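Local coordinates for carbon dioxide concentrating mechanism protein (Nostoc sp., PDB 4N8X) that probably forms the pentameric vertices of the carboxysome shell, the polyhedral compartment in which RuBisCO is sequestered, at residues A[3-8]-A[26-31]. Numbering follows the deposited sequence.
Sequences IAKVRG and LLQLVD
Leu26 O takes the N-H groups of two successive residues, Arg7 and Gly8, the mark of a classic beta bulge between antiparallel strands 2-11 and 24-30. These are neighbouring strands of the EutN/CcmL barrel. Arg7 N lies 2.9 Å and Gly8 N 3.2 Å from Leu26 O. Further along, Lys5 and Gln28 form a hydrogen-bonded pair, with Lys5 N 2.8 Å from Gln28 O. Ala4 and Val6 pack with Leu27 on one face of the sheet, where Ala4 and Leu27 also touch Ile58 and Val6 touches Val56. Here Leu27 CD2 meets Val6 CG2 at 3.7 Å.

The Arg7 side chain runs alongside Gln28 on the other face. Its CB is 3.5 Å from Leu26 O. CG rests on Gln28 CB at 3.7 Å, and CD passes near Gln28 OE1. Bends at chi2 (-56°) and chi3 (-49°) let the chain run beside the glutamine. NE forms a salt bridge with Glu89 of a neighbouring subunit. NH2 donates to Gln28 OE1 at 3.2 Å, from above the amide plane. Gln28 NE2 is held by Leu37 O, so both ends of the amide are bonded. An alanine here is likely to leave Glu89 of the neighbouring subunit without its mate and to uncover one side of Gln28. Gln28 OE1 also accepts from a water at 2.7 Å, and that water accepts from Lys5 NZ.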
loop_
_atom_site.group_PDB
_atom_site.type_symbol
_atom_site.label_atom_id
_atom_site.label_comp_id
_atom_site.label_asym_id
_atom_site.label_seq_id
_atom_site.Cartn_x
_atom_site.Cartn_y
_atom_site.Cartn_z
ATOM N N ILE A 3 -0.313 15.353 1.521
ATOM C CA ILE A 3 -0.198 16.740 1.075
ATOM C C ILE A 3 1.023 16.822 0.169
ATOM O O ILE A 3 2.057 16.242 0.479
ATOM C CB ILE A 3 0.026 17.657 2.327
ATOM C CG1 ILE A 3 -1.188 17.583 3.237
ATOM C CG2 ILE A 3 0.282 19.156 1.961
ATOM C CD1 ILE A 3 -0.887 18.010 4.637
ATOM N N ALA A 4 0.910 17.509 -0.955
ATOM C CA ALA A 4 2.036 17.661 -1.872
ATOM C C ALA A 4 1.955 19.014 -2.571
ATOM O O ALA A 4 0.922 19.651 -2.535
ATOM C CB ALA A 4 2.046 16.535 -2.874
ATOM N N LYS A 5 3.051 19.444 -3.195
ATOM C CA LYS A 5 3.117 20.727 -3.897
ATOM C C LYS A 5 3.286 20.461 -5.388
ATOM O O LYS A 5 4.109 19.627 -5.815
ATOM C CB LYS A 5 4.296 21.553 -3.356
ATOM C CG LYS A 5 4.510 22.958 -3.944
ATOM C CD LYS A 5 5.886 23.509 -3.453
ATOM C CE LYS A 5 6.158 24.941 -3.935
ATOM N NZ LYS A 5 7.510 25.474 -3.480
ATOM N N VAL A 6 2.485 21.147 -6.183
ATOM C CA VAL A 6 2.536 21.010 -7.637
ATOM C C VAL A 6 3.809 21.644 -8.156
ATOM O O VAL A 6 4.015 22.851 -8.058
ATOM C CB VAL A 6 1.321 21.681 -8.308
ATOM C CG1 VAL A 6 1.424 21.569 -9.841
ATOM C CG2 VAL A 6 0.040 20.972 -7.846
ATOM N N ARG A 7 4.654 20.829 -8.763
ATOM C CA ARG A 7 5.911 21.330 -9.276
ATOM C C ARG A 7 5.921 21.434 -10.805
ATOM O O ARG A 7 6.538 22.349 -11.365
ATOM C CB ARG A 7 7.079 20.452 -8.750
ATOM C CG ARG A 7 7.307 20.533 -7.250
ATOM C CD ARG A 7 7.539 21.989 -6.774
ATOM N NE ARG A 7 8.536 22.719 -7.573
ATOM C CZ ARG A 7 9.846 22.577 -7.437
ATOM N NH1 ARG A 7 10.669 23.285 -8.190
ATOM N NH2 ARG A 7 10.337 21.705 -6.547
ATOM N N GLY A 8 5.196 20.550 -11.487
ATOM C CA GLY A 8 5.281 20.539 -12.933
ATOM C C GLY A 8 4.444 19.459 -13.593
ATOM O O GLY A 8 3.542 18.882 -12.980
ATOM N N LEU A 26 3.699 16.471 -11.729
ATOM C CA LEU A 26 4.817 16.056 -10.853
ATOM C C LEU A 26 4.650 16.809 -9.538
ATOM O O LEU A 26 4.641 18.059 -9.508
ATOM C CB LEU A 26 6.167 16.436 -11.489
ATOM C CG LEU A 26 7.444 16.198 -10.658
ATOM C CD1 LEU A 26 7.718 14.681 -10.436
ATOM C CD2 LEU A 26 8.580 16.868 -11.337
ATOM N N LEU A 27 4.533 16.052 -8.450
ATOM C CA LEU A 27 4.274 16.612 -7.118
ATOM C C LEU A 27 5.424 16.322 -6.138
ATOM O O LEU A 27 6.051 15.270 -6.217
ATOM C CB LEU A 27 2.975 16.003 -6.594
ATOM C CG LEU A 27 1.834 16.131 -7.624
ATOM C CD1 LEU A 27 0.554 15.469 -7.109
ATOM C CD2 LEU A 27 1.512 17.564 -7.893
ATOM N N GLN A 28 5.711 17.282 -5.259
ATOM C CA GLN A 28 6.743 17.147 -4.233
ATOM C C GLN A 28 6.013 16.974 -2.924
ATOM O O GLN A 28 5.223 17.830 -2.544
ATOM C CB GLN A 28 7.641 18.412 -4.196
ATOM C CG GLN A 28 8.719 18.408 -3.070
ATOM C CD GLN A 28 9.572 19.656 -3.051
ATOM O OE1 GLN A 28 9.258 20.632 -3.731
ATOM N NE2 GLN A 28 10.662 19.646 -2.244
ATOM N N LEU A 29 6.286 15.864 -2.236
ATOM C CA LEU A 29 5.594 15.506 -0.994
ATOM C C LEU A 29 5.885 16.467 0.149
ATOM O O LEU A 29 6.947 17.070 0.212
ATOM C CB LEU A 29 5.945 14.068 -0.572
ATOM C CG LEU A 29 5.147 13.029 -1.390
ATOM C CD1 LEU A 29 3.682 13.332 -1.326
ATOM C CD2 LEU A 29 5.562 12.932 -2.842
ATOM N N VAL A 30 4.917 16.620 1.041
ATOM C CA VAL A 30 5.054 17.489 2.223
ATOM C C VAL A 30 4.940 16.586 3.449
ATOM O O VAL A 30 4.160 15.610 3.430
ATOM C CB VAL A 30 3.955 18.594 2.217
ATOM C CG1 VAL A 30 3.922 19.381 3.528
ATOM C CG2 VAL A 30 4.166 19.566 1.023
ATOM N N ASP A 31 5.716 16.866 4.491
ATOM C CA ASP A 31 5.587 16.103 5.728
ATOM C C ASP A 31 4.538 16.724 6.662
ATOM O O ASP A 31 3.890 17.715 6.320
ATOM C CB ASP A 31 6.938 15.877 6.453
ATOM C CG ASP A 31 7.486 17.119 7.153
ATOM O OD1 ASP A 31 6.803 18.172 7.242
ATOM O OD2 ASP A 31 8.637 17.048 7.647
HETATM O O HOH W 1 9.788 23.227 -4.092
#